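Choline kinase (Cryptosporidium parvum, PDB 3MES) probably transfers a phosphate group from ATP to choline or ethanolamine, and binds ADP and magnesium. Local coordinates at residues S349-I352 with V353-M356; F188-R191 with F192-P196; I55-C58 with R59-P63. All coordinates share one frame; numbering follows the deposited sequence.

Contact 1. Residues S349-I352 with V353-M356; sequences SQQI and VHIM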
loop_
_atom_site.group_PDB
_atom_site.type_symbol
_atom_site.label_atom_id
_atom_site.label_comp_id
_atom_site.label_asym_id
_atom_site.label_seq_id
_atom_site.Cartn_x
_atom_site.Cartn_y
_atom_site.Cartn_z
ATOM N N SER B 349 8.575 -6.347 -17.601
ATOM C CA SER B 349 8.960 -6.757 -18.953
ATOM C C SER B 349 9.657 -5.640 -19.722
ATOM O O SER B 349 10.197 -5.864 -20.807
ATOM C CB SER B 349 7.739 -7.239 -19.738
ATOM O OG SER B 349 6.825 -6.176 -19.963
ATOM N N GLN B 350 9.643 -4.439 -19.157
ATOM C CA GLN B 350 10.253 -3.290 -19.813
ATOM C C GLN B 350 11.766 -3.249 -19.596
ATOM O O GLN B 350 12.275 -3.739 -18.590
ATOM C CB GLN B 350 9.586 -1.994 -19.346
ATOM C CG GLN B 350 8.139 -1.867 -19.800
ATOM C CD GLN B 350 7.371 -0.797 -19.048
ATOM O OE1 GLN B 350 7.890 -0.177 -18.119
ATOM N NE2 GLN B 350 6.123 -0.580 -19.443
ATOM N N GLN B 351 12.489 -2.727 -20.549
ATOM C CA GLN B 351 13.939 -2.711 -20.460
ATOM C C GLN B 351 14.517 -1.795 -19.384
ATOM O O GLN B 351 15.534 -2.074 -18.874
ATOM C CB GLN B 351 14.558 -2.495 -21.852
ATOM C CG GLN B 351 16.047 -2.527 -21.945
ATOM C CD GLN B 351 16.681 -3.926 -21.890
ATOM O OE1 GLN B 351 17.525 -4.216 -21.046
ATOM N NE2 GLN B 351 16.320 -4.762 -22.822
ATOM N N ILE B 352 13.804 -0.741 -19.011
ATOM C CA ILE B 352 14.242 0.124 -17.921
ATOM C C ILE B 352 14.306 -0.638 -16.596
ATOM O O ILE B 352 15.097 -0.305 -15.714
ATOM C CB ILE B 352 13.330 1.362 -17.773
ATOM C CG1 ILE B 352 13.913 2.337 -16.751
ATOM C CG2 ILE B 352 11.918 0.949 -17.376
ATOM C CD1 ILE B 352 13.118 3.616 -16.615
ATOM N N VAL B 353 13.474 -1.664 -16.463
ATOM C CA VAL B 353 13.485 -2.495 -15.264
ATOM C C VAL B 353 14.627 -3.508 -15.316
ATOM O O VAL B 353 15.400 -3.638 -14.368
ATOM C CB VAL B 353 12.146 -3.227 -15.069
ATOM C CG1 VAL B 353 12.264 -4.261 -13.963
ATOM C CG2 VAL B 353 11.041 -2.229 -14.758
ATOM N N HIS B 354 14.728 -4.220 -16.434
ATOM C CA HIS B 354 15.800 -5.183 -16.642
ATOM C C HIS B 354 17.163 -4.567 -16.340
ATOM O O HIS B 354 17.984 -5.168 -15.655
ATOM C CB HIS B 354 15.763 -5.707 -18.078
ATOM C CG HIS B 354 16.834 -6.708 -18.389
ATOM N ND1 HIS B 354 18.072 -6.347 -18.879
ATOM C CD2 HIS B 354 16.845 -8.061 -18.295
ATOM C CE1 HIS B 354 18.802 -7.432 -19.068
ATOM N NE2 HIS B 354 18.082 -8.486 -18.721
ATOM N N ILE B 355 17.398 -3.366 -16.854
ATOM C CA ILE B 355 18.666 -2.677 -16.637
ATOM C C ILE B 355 18.861 -2.270 -15.178
ATOM O O ILE B 355 19.914 -2.525 -14.589
ATOM C CB ILE B 355 18.788 -1.428 -17.524
ATOM C CG1 ILE B 355 18.989 -1.827 -18.984
ATOM C CG2 ILE B 355 19.943 -0.557 -17.058
ATOM C CD1 ILE B 355 19.188 -0.650 -19.912
ATOM N N MET B 356 17.847 -1.636 -14.600
ATOM C CA MET B 356 17.952 -1.127 -13.237
ATOM C C MET B 356 18.105 -2.253 -12.224
ATOM O O MET B 356 18.822 -2.117 -11.234
ATOM C CB MET B 356 16.745 -0.254 -12.881
ATOM C CG MET B 356 16.779 0.269 -11.455
ATOM S SD MET B 356 15.510 1.501 -11.113
ATOM C CE MET B 356 15.874 1.892 -9.403
#

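Contact 2. Residues F188-R191 with F192-P196; sequences FPSR and FDKEP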
loop_
_atom_site.group_PDB
_atom_site.type_symbol
_atom_site.label_atom_id
_atom_site.label_comp_id
_atom_site.label_asym_id
_atom_site.label_seq_id
_atom_site.Cartn_x
_atom_site.Cartn_y
_atom_site.Cartn_z
ATOM N N PHE B 188 11.751 21.684 -0.405
ATOM C CA PHE B 188 12.888 20.855 -0.031
ATOM C C PHE B 188 14.071 21.722 0.391
ATOM O O PHE B 188 14.553 22.544 -0.385
ATOM C CB PHE B 188 13.285 19.912 -1.171
ATOM C CG PHE B 188 14.357 18.928 -0.791
ATOM C CD1 PHE B 188 14.066 17.847 0.028
ATOM C CD2 PHE B 188 15.656 19.085 -1.247
ATOM C CE1 PHE B 188 15.049 16.941 0.385
ATOM C CE2 PHE B 188 16.645 18.182 -0.895
ATOM C CZ PHE B 188 16.341 17.108 -0.078
ATOM N N PRO B 189 14.538 21.544 1.634
ATOM C CA PRO B 189 15.643 22.333 2.164
ATOM C C PRO B 189 16.859 22.315 1.239
ATOM O O PRO B 189 17.375 21.248 0.906
ATOM C CB PRO B 189 15.964 21.635 3.485
ATOM C CG PRO B 189 14.667 21.038 3.902
ATOM C CD PRO B 189 14.017 20.589 2.628
ATOM N N SER B 190 17.305 23.499 0.835
ATOM C CA SER B 190 18.444 23.626 -0.062
ATOM C C SER B 190 19.744 23.330 0.672
ATOM O O SER B 190 20.745 22.955 0.060
ATOM C CB SER B 190 18.488 25.034 -0.660
ATOM O OG SER B 190 19.669 25.230 -1.417
ATOM N N ARG B 191 19.711 23.489 1.993
ATOM C CA ARG B 191 20.902 23.342 2.821
ATOM C C ARG B 191 21.325 21.889 3.004
ATOM O O ARG B 191 22.431 21.613 3.467
ATOM C CB ARG B 191 20.687 24.005 4.184
ATOM C CG ARG B 191 19.610 23.353 5.031
ATOM C CD ARG B 191 19.177 24.273 6.166
ATOM N NE ARG B 191 18.128 23.673 6.982
ATOM C CZ ARG B 191 16.844 23.646 6.642
ATOM N NH1 ARG B 191 16.447 24.185 5.496
ATOM N NH2 ARG B 191 15.957 23.076 7.445
ATOM N N PHE B 192 20.445 20.958 2.652
ATOM C CA PHE B 192 20.791 19.543 2.705
ATOM C C PHE B 192 21.741 19.187 1.567
ATOM O O PHE B 192 21.516 19.566 0.415
ATOM C CB PHE B 192 19.542 18.663 2.643
ATOM C CG PHE B 192 18.634 18.812 3.830
ATOM C CD1 PHE B 192 19.148 19.088 5.083
ATOM C CD2 PHE B 192 17.266 18.649 3.695
ATOM C CE1 PHE B 192 18.316 19.219 6.174
ATOM C CE2 PHE B 192 16.428 18.777 4.786
ATOM C CZ PHE B 192 16.953 19.063 6.025
ATOM N N ASP B 193 22.803 18.461 1.896
ATOM C CA ASP B 193 23.809 18.082 0.914
ATOM C C ASP B 193 23.165 17.453 -0.318
ATOM O O ASP B 193 22.359 16.532 -0.207
ATOM C CB ASP B 193 24.819 17.119 1.539
ATOM C CG ASP B 193 25.871 16.650 0.551
ATOM O OD1 ASP B 193 26.010 17.273 -0.523
ATOM O OD2 ASP B 193 26.561 15.653 0.852
ATOM N N LYS B 194 23.522 17.957 -1.492
ATOM C CA LYS B 194 22.984 17.431 -2.742
ATOM C C LYS B 194 23.827 16.279 -3.293
ATOM O O LYS B 194 23.492 15.693 -4.323
ATOM C CB LYS B 194 22.861 18.546 -3.783
ATOM C CG LYS B 194 21.853 19.629 -3.416
ATOM C CD LYS B 194 21.770 20.697 -4.497
ATOM C CE LYS B 194 20.600 21.643 -4.259
ATOM N NZ LYS B 194 20.771 22.451 -3.016
ATOM N N GLU B 195 24.919 15.957 -2.605
ATOM C CA GLU B 195 25.786 14.857 -3.024
ATOM C C GLU B 195 25.443 13.567 -2.290
ATOM O O GLU B 195 25.067 13.596 -1.119
ATOM C CB GLU B 195 27.258 15.207 -2.795
ATOM C CG GLU B 195 27.776 16.336 -3.672
ATOM C CD GLU B 195 29.282 16.510 -3.574
ATOM O OE1 GLU B 195 29.882 16.027 -2.588
ATOM O OE2 GLU B 195 29.866 17.131 -4.486
ATOM N N PRO B 196 25.583 12.423 -2.979
ATOM C CA PRO B 196 25.328 11.125 -2.370
ATOM C C PRO B 196 26.245 10.913 -1.170
ATOM O O PRO B 196 27.349 11.453 -1.131
ATOM C CB PRO B 196 25.669 10.136 -3.488
ATOM C CG PRO B 196 26.568 10.886 -4.410
ATOM C CD PRO B 196 26.095 12.302 -4.354
#

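Contact 3. Residues I55-C58 with R59-P63; sequences IGIC and RKNIP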
loop_
_atom_site.group_PDB
_atom_site.type_symbol
_atom_site.label_atom_id
_atom_site.label_comp_id
_atom_site.label_asym_id
_atom_site.label_seq_id
_atom_site.Cartn_x
_atom_site.Cartn_y
_atom_site.Cartn_z
ATOM N N ILE B 55 5.037 13.276 32.535
ATOM C CA ILE B 55 3.589 13.443 32.531
ATOM C C ILE B 55 3.188 14.918 32.579
ATOM O O ILE B 55 2.236 15.335 31.918
ATOM C CB ILE B 55 2.938 12.672 33.695
ATOM C CG1 ILE B 55 3.236 11.177 33.561
ATOM C CG2 ILE B 55 1.438 12.924 33.735
ATOM C CD1 ILE B 55 2.494 10.308 34.550
ATOM N N GLY B 56 3.923 15.708 33.354
ATOM C CA GLY B 56 3.693 17.147 33.391
ATOM C C GLY B 56 3.965 17.775 32.036
ATOM O O GLY B 56 3.195 18.604 31.557
ATOM N N ILE B 57 5.068 17.370 31.417
ATOM C CA ILE B 57 5.443 17.873 30.101
ATOM C C ILE B 57 4.416 17.491 29.038
ATOM O O ILE B 57 4.158 18.259 28.111
ATOM C CB ILE B 57 6.836 17.359 29.684
ATOM C CG1 ILE B 57 7.919 18.041 30.524
ATOM C CG2 ILE B 57 7.074 17.593 28.195
ATOM C CD1 ILE B 57 9.317 17.500 30.290
ATOM N N CYS B 58 3.826 16.308 29.183
ATOM C CA CYS B 58 2.845 15.812 28.222
ATOM C C CYS B 58 1.499 16.530 28.318
ATOM O O CYS B 58 0.946 16.958 27.304
ATOM C CB CYS B 58 2.650 14.299 28.373
ATOM S SG CYS B 58 4.032 13.289 27.766
ATOM N N ARG B 59 0.971 16.663 29.533
ATOM C CA ARG B 59 -0.338 17.285 29.707
ATOM C C ARG B 59 -0.301 18.747 29.283
ATOM O O ARG B 59 -1.321 19.320 28.904
ATOM C CB ARG B 59 -0.826 17.175 31.155
ATOM C CG ARG B 59 -0.156 16.092 31.967
ATOM C CD ARG B 59 -1.152 15.296 32.802
ATOM N NE ARG B 59 -2.347 16.052 33.174
ATOM C CZ ARG B 59 -2.442 16.842 34.240
ATOM N NH1 ARG B 59 -1.402 17.006 35.050
ATOM N NH2 ARG B 59 -3.579 17.475 34.493
ATOM N N LYS B 60 0.884 19.341 29.343
ATOM C CA LYS B 60 1.043 20.763 29.064
ATOM C C LYS B 60 1.158 21.057 27.573
ATOM O O LYS B 60 0.795 22.141 27.114
ATOM C CB LYS B 60 2.270 21.308 29.801
ATOM C CG LYS B 60 2.583 22.760 29.496
ATOM C CD LYS B 60 3.777 23.247 30.302
ATOM C CE LYS B 60 4.015 24.735 30.094
ATOM N NZ LYS B 60 5.075 25.253 31.005
ATOM N N ASN B 61 1.660 20.087 26.817
ATOM C CA ASN B 61 1.993 20.315 25.416
ATOM C C ASN B 61 1.162 19.505 24.426
ATOM O O ASN B 61 1.062 19.863 23.253
ATOM C CB ASN B 61 3.484 20.061 25.190
ATOM C CG ASN B 61 4.362 21.022 25.968
ATOM O OD1 ASN B 61 4.535 22.176 25.578
ATOM N ND2 ASN B 61 4.921 20.550 27.078
ATOM N N ILE B 62 0.566 18.414 24.896
ATOM C CA ILE B 62 -0.247 17.564 24.030
ATOM C C ILE B 62 -1.712 17.982 24.060
ATOM O O ILE B 62 -2.384 17.821 25.074
ATOM C CB ILE B 62 -0.158 16.083 24.442
ATOM C CG1 ILE B 62 1.301 15.644 24.572
ATOM C CG2 ILE B 62 -0.909 15.210 23.445
ATOM C CD1 ILE B 62 1.462 14.210 25.024
ATOM N N PRO B 63 -2.216 18.509 22.937
ATOM C CA PRO B 63 -3.600 18.961 22.851
ATOM C C PRO B 63 -4.573 17.927 23.412
ATOM O O PRO B 63 -4.531 16.762 23.018
ATOM C CB PRO B 63 -3.818 19.126 21.345
ATOM C CG PRO B 63 -2.470 19.442 20.810
ATOM C CD PRO B 63 -1.495 18.675 21.660
#

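Contact 1. Residues S349-I352 with V353-M356
I352 and V353 meet in the first turn of helix 351-362, where I352 CG2 touches V353 CG2 at 4.2 Å. V353 is buried, its side chain touching S335 of helix 327-342 and V346, while I352 leans on P258. Q350 holds the N-cap position. Its O accepts from V353 N at 3.2 Å, the donor standing above the carbonyl plane, and takes a second, weak bond from H354 N. The i to i+4 pattern, weak at this first bond, firms up one residue on: I355 N donates to Q351 O at 3.0 Å in a nearly straight bond (N-H...O 167°), and M356 N reaches I352 O at 3.3 Å. The amide of Q350 is spent outside this turn, its OE1 accepting from M347 N and its NE2 donating to Q345 O. The CG of Q351 lies opposite the backbone N (chi1 -177°) and the chain then bends at chi2, which folds the amide back alongside H354, the amide and imidazole planes 74° apart. Q351 OE1 ends up 3.1 Å from H354 ND1 and 3.5 Å from I355 CG1.

Contact 2. Residues F188-R191 with F192-P196
The ring of F192 has P189 over one face, with P189 CB 3.9 Å from F192 CG. Nearer F192 CE2 the model sets P189 tighter than carbons can sit, so the spacing there is doubtful. At the edge of the same ring comes F188: the two phenyls form a T-shaped pair, the edge of F192 directed at the face of F188, with centroids 6.0 Å apart and planes at 68°. The nearest atoms of that pair, F188 CZ and F192 CD2, are 4.2 Å apart. A type I beta turn from P189 to F192 reverses the chain and brings proline and phenylalanine together. K194 then doubles back, its chain turning at the last torsion (chi4 66°), and its NZ makes a weak hydrogen bond of 3.4 Å to S190 OG. Just before it D193 makes an Asx turn, its OD1 accepting from E195 N at 2.7 Å. D193 OD2 also forms a salt bridge with K200 on helix 198-214. Y129 of helix 120-132 touches P189, and V126 and D125 touch F192, D125 also forming a salt bridge with R191 NH2. F188 also touches F264 of strand 262-265 and I291 of strand 290-293.

Contact 3. Residues I55-C58 with R59-P63
Near the C-terminal end of helix 51-61, C58 meets I62 against the five-stranded sheet of the kinase-like N-terminal lobe. I62 CD1 packs on the C58 side chain, 3.6 Å from CB and 3.9 Å from SG. Both residues face strand 104-109, C58 touching F107 and I62 touching I105; the side chain of I62 lies about 9 Å from those of E149 and E150, which bind ADP. A turn earlier, I55 CG2 lies 3.6 Å from R59 CD, a spacing that is doubtful because R59 CG is modelled too close to I55 O; both side chains also touch I73 of strand 73-78. Two carbonyls near the end of the helix are taken up. C58 O is gripped twice, by I62 N at 2.8 Å and by N61 N at 3.2 Å, the latter standing above the carbonyl plane. I57 O takes a weak bond from N61 N and a firmer one from the N61 side chain, which bends back to it with its CG opposite N61's own carbonyl carbon (chi1 -63°). N61 ND2 donates to I57 O at 2.6 Å with an N-H...O angle of 163°, arriving in the carbonyl plane on a lone pair.

In the fold
From the N terminus the chain meets contact 3 first, near the end of helix 51-61, which packs on the antiparallel sheet of the N-terminal lobe. Contact 2 follows in the loop between helices 165-179 and 198-214, joining helix 120-132 to strands 262-265 and 290-293. Contact 1 comes last, at the start of helix 351-362, beside helix 327-342. Each is local and closes a turn of its own, so the three run in series and none nests with or crosses another. Contacts 1 and 3 lie on opposite sides of the chain's centre, their centres 52 Å apart; the centre of contact 2 is 29 Å from that of contact 1 and 34 Å from that of contact 3.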